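Local coordinates for ABC transporter periplasmic substrate-binding protein (Desulfovibrio alaskensis, PDB 5MY5) that probably captures tungstate with high selectivity in the periplasm and delivers it to an ABC transporter for uptake into the cell, at residues Thr34-Thr39 with Leu80-Ala85; Ala126-Ile131 with Lys152-Gln157; Val137-Gly142 with Ile180-Glu185; Ser145-Met150 with Tyr189-Arg194. The protein carries 2 engineered substitutions. All coordinates share one frame; numbering follows the deposited sequence.

Contact 1 (Thr34-Thr39 with Leu80-Ala85); sequences TSTDNT and LVHAPA
The polar part of this contact gathers around the imidazole of His82, which is met by two hydroxyls. Ser35 OG approaches NE2 of His82 obliquely, at 3.1 Å, while Thr36 OG1 lies at the ring edge, near its plane, 3.6 Å from CD2 of His82. Thr33, just before the helix, supplies through its OG1 the stronger partner of both His82 NE2 and Thr36 OG1; it also bonds to Ser35 OG, and Thr36 OG1 has a further bond to Tyr224 OH. Serine and threonine suit these places because a hydroxyl can both donate and accept, which fits a cluster of polar side chains round an imidazole.

The arrangement belongs to the parallel α/β part of one lobe of a periplasmic binding protein. Strands 27-33 and 78-81 run side by side, and the chain leaves the first directly into helix 34-39 and the second into the turn carrying His82, so both segments meet at the same end of the sheet.

The apolar part is small. Thr36 splits its branches: with OG1 beside its backbone N (chi1 -58°), its methyl CG2 is left to approach Leu80 CD2 at 4.4 Å, a marginal apolar contact with a leucine buried in the strand.

Thr36 O accepts twice from Thr39, from N at 3.1 Å and from OG1 at 2.7 Å; the hydroxyl comes in the carbonyl plane.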
loop_
_atom_site.group_PDB
_atom_site.type_symbol
_atom_site.label_atom_id
_atom_site.label_comp_id
_atom_site.label_asym_id
_atom_site.label_seq_id
_atom_site.Cartn_x
_atom_site.Cartn_y
_atom_site.Cartn_z
ATOM N N THR A 34 -0.766 -4.875 7.941
ATOM C CA THR A 34 -1.359 -3.873 8.780
ATOM C C THR A 34 -1.965 -2.757 7.957
ATOM O O THR A 34 -3.081 -2.378 8.157
ATOM C CB THR A 34 -0.240 -3.340 9.681
ATOM O OG1 THR A 34 0.319 -4.438 10.404
ATOM C CG2 THR A 34 -0.784 -2.220 10.650
ATOM N N SER A 35 -1.286 -2.307 6.915
ATOM C CA SER A 35 -1.815 -1.251 6.113
ATOM C C SER A 35 -3.111 -1.710 5.440
ATOM O O SER A 35 -4.092 -0.919 5.325
ATOM C CB SER A 35 -0.850 -0.692 5.039
ATOM O OG SER A 35 -0.399 -1.694 4.194
ATOM N N THR A 36 -3.128 -2.976 4.984
ATOM C CA THR A 36 -4.334 -3.509 4.321
ATOM C C THR A 36 -5.508 -3.443 5.292
ATOM O O THR A 36 -6.632 -2.966 4.947
ATOM C CB THR A 36 -4.105 -4.937 3.826
ATOM O OG1 THR A 36 -2.993 -4.956 2.923
ATOM C CG2 THR A 36 -5.321 -5.416 3.039
ATOM N N ASP A 37 -5.264 -3.954 6.458
ATOM C CA ASP A 37 -6.350 -3.986 7.470
ATOM C C ASP A 37 -6.850 -2.567 7.777
ATOM O O ASP A 37 -8.082 -2.339 7.846
ATOM C CB ASP A 37 -5.863 -4.698 8.689
ATOM C CG ASP A 37 -6.963 -4.923 9.746
ATOM O OD1 ASP A 37 -7.943 -5.636 9.459
ATOM O OD2 ASP A 37 -6.785 -4.425 10.848
ATOM N N ASN A 38 -5.940 -1.649 7.958
ATOM C CA ASN A 38 -6.323 -0.250 8.187
ATOM C C ASN A 38 -7.269 0.370 7.191
ATOM O O ASN A 38 -8.029 1.258 7.625
ATOM C CB ASN A 38 -5.118 0.648 8.343
ATOM C CG ASN A 38 -4.338 0.336 9.606
ATOM O OD1 ASN A 38 -4.846 -0.286 10.513
ATOM N ND2 ASN A 38 -3.097 0.778 9.634
ATOM N N THR A 39 -7.268 -0.041 5.916
ATOM C CA THR A 39 -8.145 0.556 4.900
ATOM C C THR A 39 -9.593 0.174 5.167
ATOM O O THR A 39 -10.488 0.814 4.629
ATOM C CB THR A 39 -7.850 0.072 3.445
ATOM O OG1 THR A 39 -8.077 -1.350 3.302
ATOM C CG2 THR A 39 -6.382 0.399 3.029
ATOM N N LEU A 80 -2.385 -12.091 1.167
ATOM C CA LEU A 80 -2.832 -10.880 0.358
ATOM C C LEU A 80 -1.852 -9.812 0.766
ATOM O O LEU A 80 -1.923 -9.239 1.837
ATOM C CB LEU A 80 -4.291 -10.492 0.704
ATOM C CG LEU A 80 -4.802 -9.276 -0.064
ATOM C CD1 LEU A 80 -4.838 -9.480 -1.568
ATOM C CD2 LEU A 80 -6.218 -8.939 0.532
ATOM N N VAL A 81 -0.942 -9.481 -0.158
ATOM C CA VAL A 81 0.178 -8.592 0.209
ATOM C C VAL A 81 0.491 -7.665 -0.954
ATOM O O VAL A 81 -0.206 -7.707 -1.981
ATOM C CB VAL A 81 1.447 -9.372 0.638
ATOM C CG1 VAL A 81 1.198 -10.074 1.991
ATOM C CG2 VAL A 81 1.779 -10.377 -0.400
ATOM N N HIS A 82 1.466 -6.785 -0.728
ATOM C CA HIS A 82 1.736 -5.717 -1.705
ATOM C C HIS A 82 3.214 -5.382 -1.731
ATOM O O HIS A 82 3.613 -4.245 -1.419
ATOM C CB HIS A 82 0.873 -4.487 -1.406
ATOM C CG HIS A 82 0.850 -4.104 0.027
ATOM N ND1 HIS A 82 1.705 -3.182 0.560
ATOM C CD2 HIS A 82 0.078 -4.540 1.072
ATOM C CE1 HIS A 82 1.472 -3.052 1.862
ATOM N NE2 HIS A 82 0.486 -3.881 2.204
ATOM N N ALA A 83 3.982 -6.409 -2.039
ATOM C CA ALA A 83 5.451 -6.330 -2.050
ATOM C C ALA A 83 6.064 -7.268 -3.126
ATOM O O ALA A 83 6.497 -8.376 -2.861
ATOM C CB ALA A 83 5.974 -6.640 -0.663
ATOM N N PRO A 84 6.058 -6.741 -4.363
ATOM C CA PRO A 84 6.314 -7.625 -5.504
ATOM C C PRO A 84 7.633 -8.429 -5.439
ATOM O O PRO A 84 7.611 -9.585 -5.709
ATOM C CB PRO A 84 6.230 -6.659 -6.693
ATOM C CG PRO A 84 5.281 -5.571 -6.237
ATOM C CD PRO A 84 5.517 -5.448 -4.778
ATOM N N ALA A 85 8.748 -7.820 -5.057
ATOM C CA ALA A 85 10.013 -8.597 -5.000
ATOM C C ALA A 85 9.978 -9.722 -3.983
ATOM O O ALA A 85 10.391 -10.852 -4.277
ATOM C CB ALA A 85 11.230 -7.686 -4.734
#

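Contact 2 (Ala126-Ile131 with Lys152-Gln157); sequences AALGKI and KSLWKQ. Engineered in segment 126-131: Lys130 (natural residue Arg).
Leu128 and Trp155 both turn CG to the side of their own backbone N (chi1 near -68° in each), which lays the leucine along one face of the indole. The second torsion of Trp155, 100°, turns the ring roughly perpendicular to the plane of its CA, CB and CG and presents that face to the neighbouring helix. This is helix-to-helix packing within one layer of an α/β lobe: helices 124-133 and 146-155 lie next to each other, both in contact with Phe138 of strand 138-140.

The leucine uses several atoms on the same side of the ring. Its CB makes a CH-π contact, 4.1 Å from the centroid of the six-membered ring of Trp155 and 23° off the ring normal. The methyl CD1 of Leu128 lies above the middle of the indole, and CD2 of Leu128 is 3.9 Å from CZ2 of Trp155. Branching suits leucine here, since CD1 can also reach CB of Leu154 at 3.6 Å; those two leucine side chains meet at about a right angle. The leucine's backbone joins in as well, with Leu128 O 3.6 Å from CZ3 of Trp155.

All three touching residues are buried, a place that suits their largely apolar side chains. Phe138 meets the Trp155 ring edge-to-face, and the one polar atom of the indole is satisfied: Trp155 NE1 donates to Glu151 OE2, one turn earlier in its helix.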
loop_
_atom_site.group_PDB
_atom_site.type_symbol
_atom_site.label_atom_id
_atom_site.label_comp_id
_atom_site.label_asym_id
_atom_site.label_seq_id
_atom_site.Cartn_x
_atom_site.Cartn_y
_atom_site.Cartn_z
ATOM N N ALA A 126 10.605 14.524 -11.552
ATOM C CA ALA A 126 10.827 15.975 -11.702
ATOM C C ALA A 126 10.550 16.707 -10.425
ATOM O O ALA A 126 11.261 17.626 -10.022
ATOM C CB ALA A 126 9.973 16.498 -12.849
ATOM N N ALA A 127 9.550 16.225 -9.654
ATOM C CA ALA A 127 9.157 16.925 -8.435
ATOM C C ALA A 127 10.263 16.776 -7.385
ATOM O O ALA A 127 10.615 17.752 -6.704
ATOM C CB ALA A 127 7.815 16.393 -7.866
ATOM N N LEU A 128 10.697 15.544 -7.215
ATOM C CA LEU A 128 11.764 15.240 -6.230
ATOM C C LEU A 128 13.021 15.934 -6.632
ATOM O O LEU A 128 13.710 16.513 -5.792
ATOM C CB LEU A 128 11.936 13.732 -6.054
ATOM C CG LEU A 128 10.754 12.976 -5.375
ATOM C CD1 LEU A 128 11.155 11.550 -5.210
ATOM C CD2 LEU A 128 10.265 13.655 -4.121
ATOM N N GLY A 129 13.328 15.975 -7.939
ATOM C CA GLY A 129 14.542 16.720 -8.345
ATOM C C GLY A 129 14.442 18.187 -8.106
ATOM O O GLY A 129 15.445 18.836 -7.753
ATOM N N LYS A 130 13.287 18.763 -8.277
ATOM C CA LYS A 130 13.026 20.130 -8.050
ATOM C C LYS A 130 13.055 20.517 -6.595
ATOM O O LYS A 130 13.555 21.563 -6.218
ATOM C CB LYS A 130 11.699 20.536 -8.715
ATOM C CG LYS A 130 11.341 22.002 -8.560
ATOM C CD LYS A 130 12.431 22.833 -9.184
ATOM C CE LYS A 130 11.960 24.179 -9.659
ATOM N NZ LYS A 130 11.344 25.068 -8.632
ATOM N N ILE A 131 12.467 19.662 -5.722
ATOM C CA ILE A 131 12.521 19.873 -4.257
ATOM C C ILE A 131 13.986 19.894 -3.820
ATOM O O ILE A 131 14.379 20.764 -3.017
ATOM C CB ILE A 131 11.656 18.735 -3.571
ATOM C CG1 ILE A 131 10.184 19.028 -3.713
ATOM C CG2 ILE A 131 12.125 18.502 -2.135
ATOM C CD1 ILE A 131 9.300 17.763 -3.565
ATOM N N LYS A 152 12.105 5.793 -0.165
ATOM C CA LYS A 152 13.522 5.698 -0.511
ATOM C C LYS A 152 13.673 5.257 -1.948
ATOM O O LYS A 152 14.576 5.744 -2.646
ATOM C CB LYS A 152 14.234 4.688 0.345
ATOM C CG LYS A 152 14.504 5.275 1.698
ATOM C CD LYS A 152 15.413 4.436 2.622
ATOM C CE LYS A 152 14.655 3.323 3.292
ATOM N NZ LYS A 152 15.554 2.420 4.100
ATOM N N SER A 153 12.833 4.343 -2.409
ATOM C CA SER A 153 12.914 3.823 -3.762
ATOM C C SER A 153 12.712 4.928 -4.785
ATOM O O SER A 153 13.248 4.824 -5.879
ATOM C CB SER A 153 11.935 2.652 -4.026
ATOM O OG SER A 153 10.587 3.047 -4.307
ATOM N N LEU A 154 11.879 5.933 -4.479
ATOM C CA LEU A 154 11.606 7.042 -5.402
ATOM C C LEU A 154 12.825 7.886 -5.675
ATOM O O LEU A 154 13.104 8.307 -6.846
ATOM C CB LEU A 154 10.548 7.979 -4.864
ATOM C CG LEU A 154 9.158 7.370 -4.571
ATOM C CD1 LEU A 154 8.148 8.393 -4.150
ATOM C CD2 LEU A 154 8.614 6.580 -5.738
ATOM N N TRP A 155 13.610 8.138 -4.635
ATOM C CA TRP A 155 14.796 8.920 -4.799
ATOM C C TRP A 155 15.787 8.228 -5.668
ATOM O O TRP A 155 16.591 8.900 -6.287
ATOM C CB TRP A 155 15.440 9.279 -3.444
ATOM C CG TRP A 155 14.645 10.218 -2.664
ATOM C CD1 TRP A 155 13.759 9.915 -1.566
ATOM C CD2 TRP A 155 14.510 11.671 -2.827
ATOM N NE1 TRP A 155 13.193 11.034 -1.159
ATOM C CE2 TRP A 155 13.613 12.146 -1.875
ATOM C CE3 TRP A 155 15.102 12.600 -3.706
ATOM C CZ2 TRP A 155 13.298 13.507 -1.733
ATOM C CZ3 TRP A 155 14.820 13.873 -3.593
ATOM C CH2 TRP A 155 13.904 14.384 -2.652
ATOM N N LYS A 156 15.792 6.901 -5.648
ATOM C CA LYS A 156 16.738 6.131 -6.460
ATOM C C LYS A 156 16.598 6.370 -7.950
ATOM O O LYS A 156 17.538 6.076 -8.678
ATOM C CB LYS A 156 16.624 4.630 -6.162
ATOM C CG LYS A 156 17.203 4.239 -4.831
ATOM C CD LYS A 156 18.672 3.843 -4.925
ATOM C CE LYS A 156 19.113 3.135 -3.653
ATOM N NZ LYS A 156 18.761 1.686 -3.694
ATOM N N GLN A 157 15.482 6.935 -8.402
ATOM C CA GLN A 157 15.219 7.243 -9.792
ATOM C C GLN A 157 15.418 8.686 -10.232
ATOM O O GLN A 157 15.099 8.985 -11.388
ATOM C CB GLN A 157 13.763 6.859 -10.133
ATOM C CG GLN A 157 13.303 5.482 -9.682
ATOM C CD GLN A 157 14.151 4.332 -10.243
ATOM O OE1 GLN A 157 14.922 3.685 -9.518
ATOM N NE2 GLN A 157 13.982 4.052 -11.532
#

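Contact 3 (Val137-Gly142 with Ile180-Glu185); sequences VFVSRG and INVAAE
Strand 138-140 is covered on one side by helix 176-186, and Val139 packs against Val182 and Ala183 of that helix. Its two methyls divide the work. With CG1 anti to the backbone N (chi1 -171°), that methyl meets Val182 CG1 at 4.1 Å, while CG2 of Val139 settles on Ala183, 3.7 Å from both its CA and its CB. The small alanine lets the helix backbone come close, bringing the CA atoms of Val139 and Ala183 to 5.9 Å; a β-branched valine suits the strand and offers a wide, rigid end.

The layering is that of a three-layer α/β lobe. Because side chains alternate along a strand, Phe138 points away from this helix, and its ring packs edge-to-face with Trp155 of helix 146-155 on the opposite face of the sheet, while Val139 also touches Thr179 and Thr172 on its own side.

Past the strand the chain bends in an ST turn: Ser140 OG accepts from Gly142 N at 3.2 Å, with an N-H...O angle of 145°. The same hydroxyl bonds to Glu151 OE1. Glycine fits the end of this turn, where phi is positive (49°).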
loop_
_atom_site.group_PDB
_atom_site.type_symbol
_atom_site.label_atom_id
_atom_site.label_comp_id
_atom_site.label_asym_id
_atom_site.label_seq_id
_atom_site.Cartn_x
_atom_site.Cartn_y
_atom_site.Cartn_z
ATOM N N VAL A 137 12.012 21.696 2.076
ATOM C CA VAL A 137 11.848 20.732 3.162
ATOM C C VAL A 137 11.099 19.541 2.660
ATOM O O VAL A 137 10.053 19.688 2.017
ATOM C CB VAL A 137 11.126 21.280 4.376
ATOM C CG1 VAL A 137 10.819 20.169 5.391
ATOM C CG2 VAL A 137 11.978 22.354 5.065
ATOM N N PHE A 138 11.635 18.379 2.917
ATOM C CA PHE A 138 11.015 17.081 2.502
ATOM C C PHE A 138 11.088 16.177 3.747
ATOM O O PHE A 138 12.179 15.954 4.319
ATOM C CB PHE A 138 11.711 16.395 1.358
ATOM C CG PHE A 138 10.990 15.150 0.908
ATOM C CD1 PHE A 138 11.198 13.944 1.595
ATOM C CD2 PHE A 138 9.999 15.160 -0.103
ATOM C CE1 PHE A 138 10.513 12.796 1.260
ATOM C CE2 PHE A 138 9.311 14.016 -0.430
ATOM C CZ PHE A 138 9.538 12.864 0.226
ATOM N N VAL A 139 9.959 15.603 4.134
ATOM C CA VAL A 139 9.864 14.832 5.344
ATOM C C VAL A 139 9.669 13.347 5.053
ATOM O O VAL A 139 8.715 12.916 4.430
ATOM C CB VAL A 139 8.714 15.333 6.241
ATOM C CG1 VAL A 139 8.794 14.678 7.546
ATOM C CG2 VAL A 139 8.721 16.847 6.420
ATOM N N SER A 140 10.663 12.559 5.465
ATOM C CA SER A 140 10.688 11.093 5.401
ATOM C C SER A 140 10.161 10.468 6.719
ATOM O O SER A 140 10.536 10.992 7.811
ATOM C CB SER A 140 12.177 10.599 5.185
ATOM O OG SER A 140 12.327 9.234 5.156
ATOM N N ARG A 141 9.517 9.337 6.599
ATOM C CA ARG A 141 9.169 8.489 7.758
ATOM C C ARG A 141 10.446 8.096 8.563
ATOM O O ARG A 141 10.378 8.046 9.796
ATOM C CB ARG A 141 8.452 7.253 7.321
ATOM C CG ARG A 141 7.059 7.453 6.704
ATOM C CD ARG A 141 6.035 7.698 7.774
ATOM N NE ARG A 141 5.895 6.485 8.593
ATOM C CZ ARG A 141 5.156 5.445 8.333
ATOM N NH1 ARG A 141 4.309 5.373 7.317
ATOM N NH2 ARG A 141 5.201 4.401 9.169
ATOM N N GLY A 142 11.580 7.826 7.880
ATOM C CA GLY A 142 12.826 7.362 8.562
ATOM C C GLY A 142 12.652 6.202 9.538
ATOM O O GLY A 142 13.372 6.155 10.503
ATOM N N ILE A 180 3.119 13.487 8.527
ATOM C CA ILE A 180 2.314 14.506 7.852
ATOM C C ILE A 180 2.305 15.770 8.663
ATOM O O ILE A 180 2.467 16.885 8.115
ATOM C CB ILE A 180 0.915 14.000 7.596
ATOM C CG1 ILE A 180 0.917 13.030 6.440
ATOM C CG2 ILE A 180 -0.021 15.184 7.245
ATOM C CD1 ILE A 180 -0.437 12.314 6.206
ATOM N N ASN A 181 2.014 15.667 9.958
ATOM C CA ASN A 181 2.019 16.805 10.877
ATOM C C ASN A 181 3.333 17.555 10.970
ATOM O O ASN A 181 3.320 18.779 10.930
ATOM C CB ASN A 181 1.395 16.448 12.214
ATOM C CG ASN A 181 -0.160 16.338 12.065
ATOM O OD1 ASN A 181 -0.792 17.360 11.817
ATOM N ND2 ASN A 181 -0.681 15.183 11.999
ATOM N N VAL A 182 4.473 16.842 10.881
ATOM C CA VAL A 182 5.719 17.562 10.785
ATOM C C VAL A 182 5.888 18.326 9.480
ATOM O O VAL A 182 6.284 19.512 9.483
ATOM C CB VAL A 182 6.907 16.616 10.978
ATOM C CG1 VAL A 182 8.214 17.358 10.658
ATOM C CG2 VAL A 182 6.874 16.006 12.379
ATOM N N ALA A 183 5.470 17.749 8.354
ATOM C CA ALA A 183 5.503 18.449 7.058
ATOM C C ALA A 183 4.594 19.672 7.155
ATOM O O ALA A 183 5.002 20.762 6.697
ATOM C CB ALA A 183 5.094 17.561 5.937
ATOM N N ALA A 184 3.432 19.566 7.829
ATOM C CA ALA A 184 2.588 20.756 7.967
ATOM C C ALA A 184 3.234 21.853 8.798
ATOM O O ALA A 184 3.214 23.001 8.371
ATOM C CB ALA A 184 1.233 20.399 8.531
ATOM N N GLU A 185 3.860 21.500 9.927
ATOM C CA GLU A 185 4.484 22.456 10.806
ATOM C C GLU A 185 5.649 23.150 10.082
ATOM O O GLU A 185 5.884 24.383 10.295
ATOM C CB GLU A 185 4.877 21.805 12.122
ATOM C CG GLU A 185 5.384 22.770 13.201
ATOM C CD GLU A 185 6.864 23.090 13.111
ATOM O OE1 GLU A 185 7.668 22.202 12.731
ATOM O OE2 GLU A 185 7.234 24.241 13.469
#

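Contact 4 (Ser145-Met150 with Tyr189-Arg194); sequences SGTHKM and YTMTDR
Met191 reaches from strand 189-193 to the first turns of helix 146-155, where its terminal methyl CE lies 3.5 Å from CG2 of Thr147 and 3.4 Å from the backbone O of the same threonine. Its sulfur meets Met150 one turn on, with SD of Met191 4.0 Å from CG of Met150; these two side chains cross at nearly a right angle. This is helix-on-sheet packing in one α/β lobe of the binding protein. The long, flexible chain of methionine suits the reach from strand to helix: CG stands anti to the backbone N, carrying the chain outward, and a bend at chi3 (75°) then turns the methyl onto the threonine.

Thr147 has two faces. Its methyl serves the apolar contact, while its OG1 reaches a water at 2.7 Å; that water donates to Asp193 OD1 at 2.8 Å, so a single solvent molecule joins the start of the helix to the end of the strand.

Farther out, both helix starts are capped. Ser145, the N-cap of helix 146-155, accepts from His148 N through OG at 3.0 Å, with an N-H...O angle of 159°, and this hydroxyl also bonds to Asp143 OD1. Asp193 caps helix 194-203 in turn, its short acidic side chain accepting from a backbone N-H at the start of that helix. Its OD1, besides holding the water, is hydrogen-bonded to OG1 of Thr196.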
loop_
_atom_site.group_PDB
_atom_site.type_symbol
_atom_site.label_atom_id
_atom_site.label_comp_id
_atom_site.label_asym_id
_atom_site.label_seq_id
_atom_site.Cartn_x
_atom_site.Cartn_y
_atom_site.Cartn_z
ATOM N N SER A 145 9.590 1.448 7.673
ATOM C CA SER A 145 8.314 0.951 7.255
ATOM C C SER A 145 8.215 0.659 5.771
ATOM O O SER A 145 9.038 1.119 4.969
ATOM C CB SER A 145 7.209 1.969 7.609
ATOM O OG SER A 145 7.452 3.245 6.966
ATOM N N GLY A 146 7.138 0.011 5.348
ATOM C CA GLY A 146 6.851 -0.158 3.966
ATOM C C GLY A 146 6.775 1.178 3.213
ATOM O O GLY A 146 7.304 1.321 2.112
ATOM N N THR A 147 6.121 2.134 3.838
ATOM C CA THR A 147 6.007 3.484 3.239
ATOM C C THR A 147 7.443 4.083 3.090
ATOM O O THR A 147 7.784 4.703 2.033
ATOM C CB THR A 147 5.102 4.374 4.129
ATOM O OG1 THR A 147 3.777 3.805 4.125
ATOM C CG2 THR A 147 5.045 5.780 3.591
ATOM N N HIS A 148 8.259 3.979 4.142
ATOM C CA HIS A 148 9.613 4.513 4.098
ATOM C C HIS A 148 10.451 3.896 2.986
ATOM O O HIS A 148 11.065 4.583 2.168
ATOM C CB HIS A 148 10.332 4.238 5.419
ATOM C CG HIS A 148 11.653 4.900 5.495
ATOM N ND1 HIS A 148 12.644 4.403 6.327
ATOM C CD2 HIS A 148 12.205 5.948 4.823
ATOM C CE1 HIS A 148 13.710 5.168 6.222
ATOM N NE2 HIS A 148 13.484 6.111 5.301
ATOM N N LYS A 149 10.329 2.580 2.832
ATOM C CA LYS A 149 10.977 1.886 1.764
ATOM C C LYS A 149 10.541 2.369 0.345
ATOM O O LYS A 149 11.383 2.542 -0.551
ATOM C CB LYS A 149 10.749 0.392 1.958
ATOM C CG LYS A 149 11.653 -0.188 3.044
ATOM C CD LYS A 149 11.175 -1.578 3.462
ATOM C CE LYS A 149 11.959 -2.065 4.662
ATOM N NZ LYS A 149 11.342 -3.337 5.128
ATOM N N MET A 150 9.228 2.584 0.149
ATOM C CA MET A 150 8.727 3.132 -1.049
ATOM C C MET A 150 9.289 4.524 -1.336
ATOM O O MET A 150 9.810 4.778 -2.438
ATOM C CB MET A 150 7.214 3.177 -0.947
ATOM C CG MET A 150 6.418 3.787 -2.062
ATOM S SD MET A 150 6.821 3.091 -3.669
ATOM C CE MET A 150 6.101 4.417 -4.538
ATOM N N TYR A 189 7.196 19.216 2.099
ATOM C CA TYR A 189 6.638 18.186 1.254
ATOM C C TYR A 189 6.781 16.835 1.953
ATOM O O TYR A 189 7.732 16.621 2.673
ATOM C CB TYR A 189 7.347 18.164 -0.066
ATOM C CG TYR A 189 7.090 19.439 -0.888
ATOM C CD1 TYR A 189 7.818 20.563 -0.658
ATOM C CD2 TYR A 189 6.104 19.463 -1.815
ATOM C CE1 TYR A 189 7.576 21.712 -1.370
ATOM C CE2 TYR A 189 5.898 20.622 -2.591
ATOM C CZ TYR A 189 6.579 21.742 -2.271
ATOM O OH TYR A 189 6.393 22.886 -3.107
ATOM N N THR A 190 5.920 15.875 1.622
ATOM C CA THR A 190 6.106 14.503 2.171
ATOM C C THR A 190 5.374 13.544 1.211
ATOM O O THR A 190 4.390 13.898 0.540
ATOM C CB THR A 190 5.662 14.398 3.619
ATOM O OG1 THR A 190 6.122 13.130 4.137
ATOM C CG2 THR A 190 4.200 14.431 3.797
ATOM N N MET A 191 5.817 12.296 1.191
ATOM C CA MET A 191 5.119 11.215 0.488
ATOM C C MET A 191 4.274 10.469 1.549
ATOM O O MET A 191 4.791 10.085 2.630
ATOM C CB MET A 191 6.080 10.261 -0.212
ATOM C CG MET A 191 5.406 9.225 -1.070
ATOM S SD MET A 191 6.275 7.673 -1.246
ATOM C CE MET A 191 5.936 6.967 0.367
ATOM N N THR A 192 3.003 10.231 1.170
ATOM C CA THR A 192 2.040 9.483 2.028
ATOM C C THR A 192 1.249 8.539 1.253
ATOM O O THR A 192 1.084 8.685 0.067
ATOM C CB THR A 192 1.129 10.449 2.763
ATOM O OG1 THR A 192 0.245 9.752 3.669
ATOM C CG2 THR A 192 0.340 11.296 1.870
ATOM N N ASP A 193 0.776 7.451 1.919
ATOM C CA ASP A 193 -0.269 6.662 1.228
ATOM C C ASP A 193 -1.523 7.623 1.153
ATOM O O ASP A 193 -1.731 8.416 2.030
ATOM C CB ASP A 193 -0.613 5.373 2.024
ATOM C CG ASP A 193 -1.050 5.699 3.399
ATOM O OD1 ASP A 193 -0.324 6.238 4.278
ATOM O OD2 ASP A 193 -2.246 5.450 3.639
ATOM N N ARG A 194 -2.302 7.367 0.094
ATOM C CA ARG A 194 -3.552 8.150 -0.095
ATOM C C ARG A 194 -4.518 7.968 1.023
ATOM O O ARG A 194 -5.136 8.964 1.443
ATOM C CB ARG A 194 -4.215 7.836 -1.377
ATOM C CG ARG A 194 -5.399 8.791 -1.731
ATOM C CD ARG A 194 -6.009 8.358 -3.062
ATOM N NE ARG A 194 -5.152 8.507 -4.240
ATOM C CZ ARG A 194 -5.039 9.638 -4.944
ATOM N NH1 ARG A 194 -5.673 10.748 -4.597
ATOM N NH2 ARG A 194 -4.232 9.642 -6.012
HETATM O O HOH W 1 1.891 5.140 5.523
#

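Contacts 2 and 3 are buried and apolar, about 19 Å from the chain centre, and lie on opposite faces of strand 138-140; Phe138 bridges them to one another by packing against Leu128 and Trp155. Contact 4 shares helix 146-155 with contact 2, Leu154 CD1 touching Met191 SD at 3.5 Å, and its strand 189-193 pairs in parallel with the strand of contact 3. Contacts 1 and 4 are both only partly buried, and water enters the chemistry of contact 4. Contact 1 stands apart in the other lobe, its centre about 13 Å from that of contact 4 and without touching it. There hydroxyls and an imidazole replace the hydrocarbon packing of contacts 2 and 3.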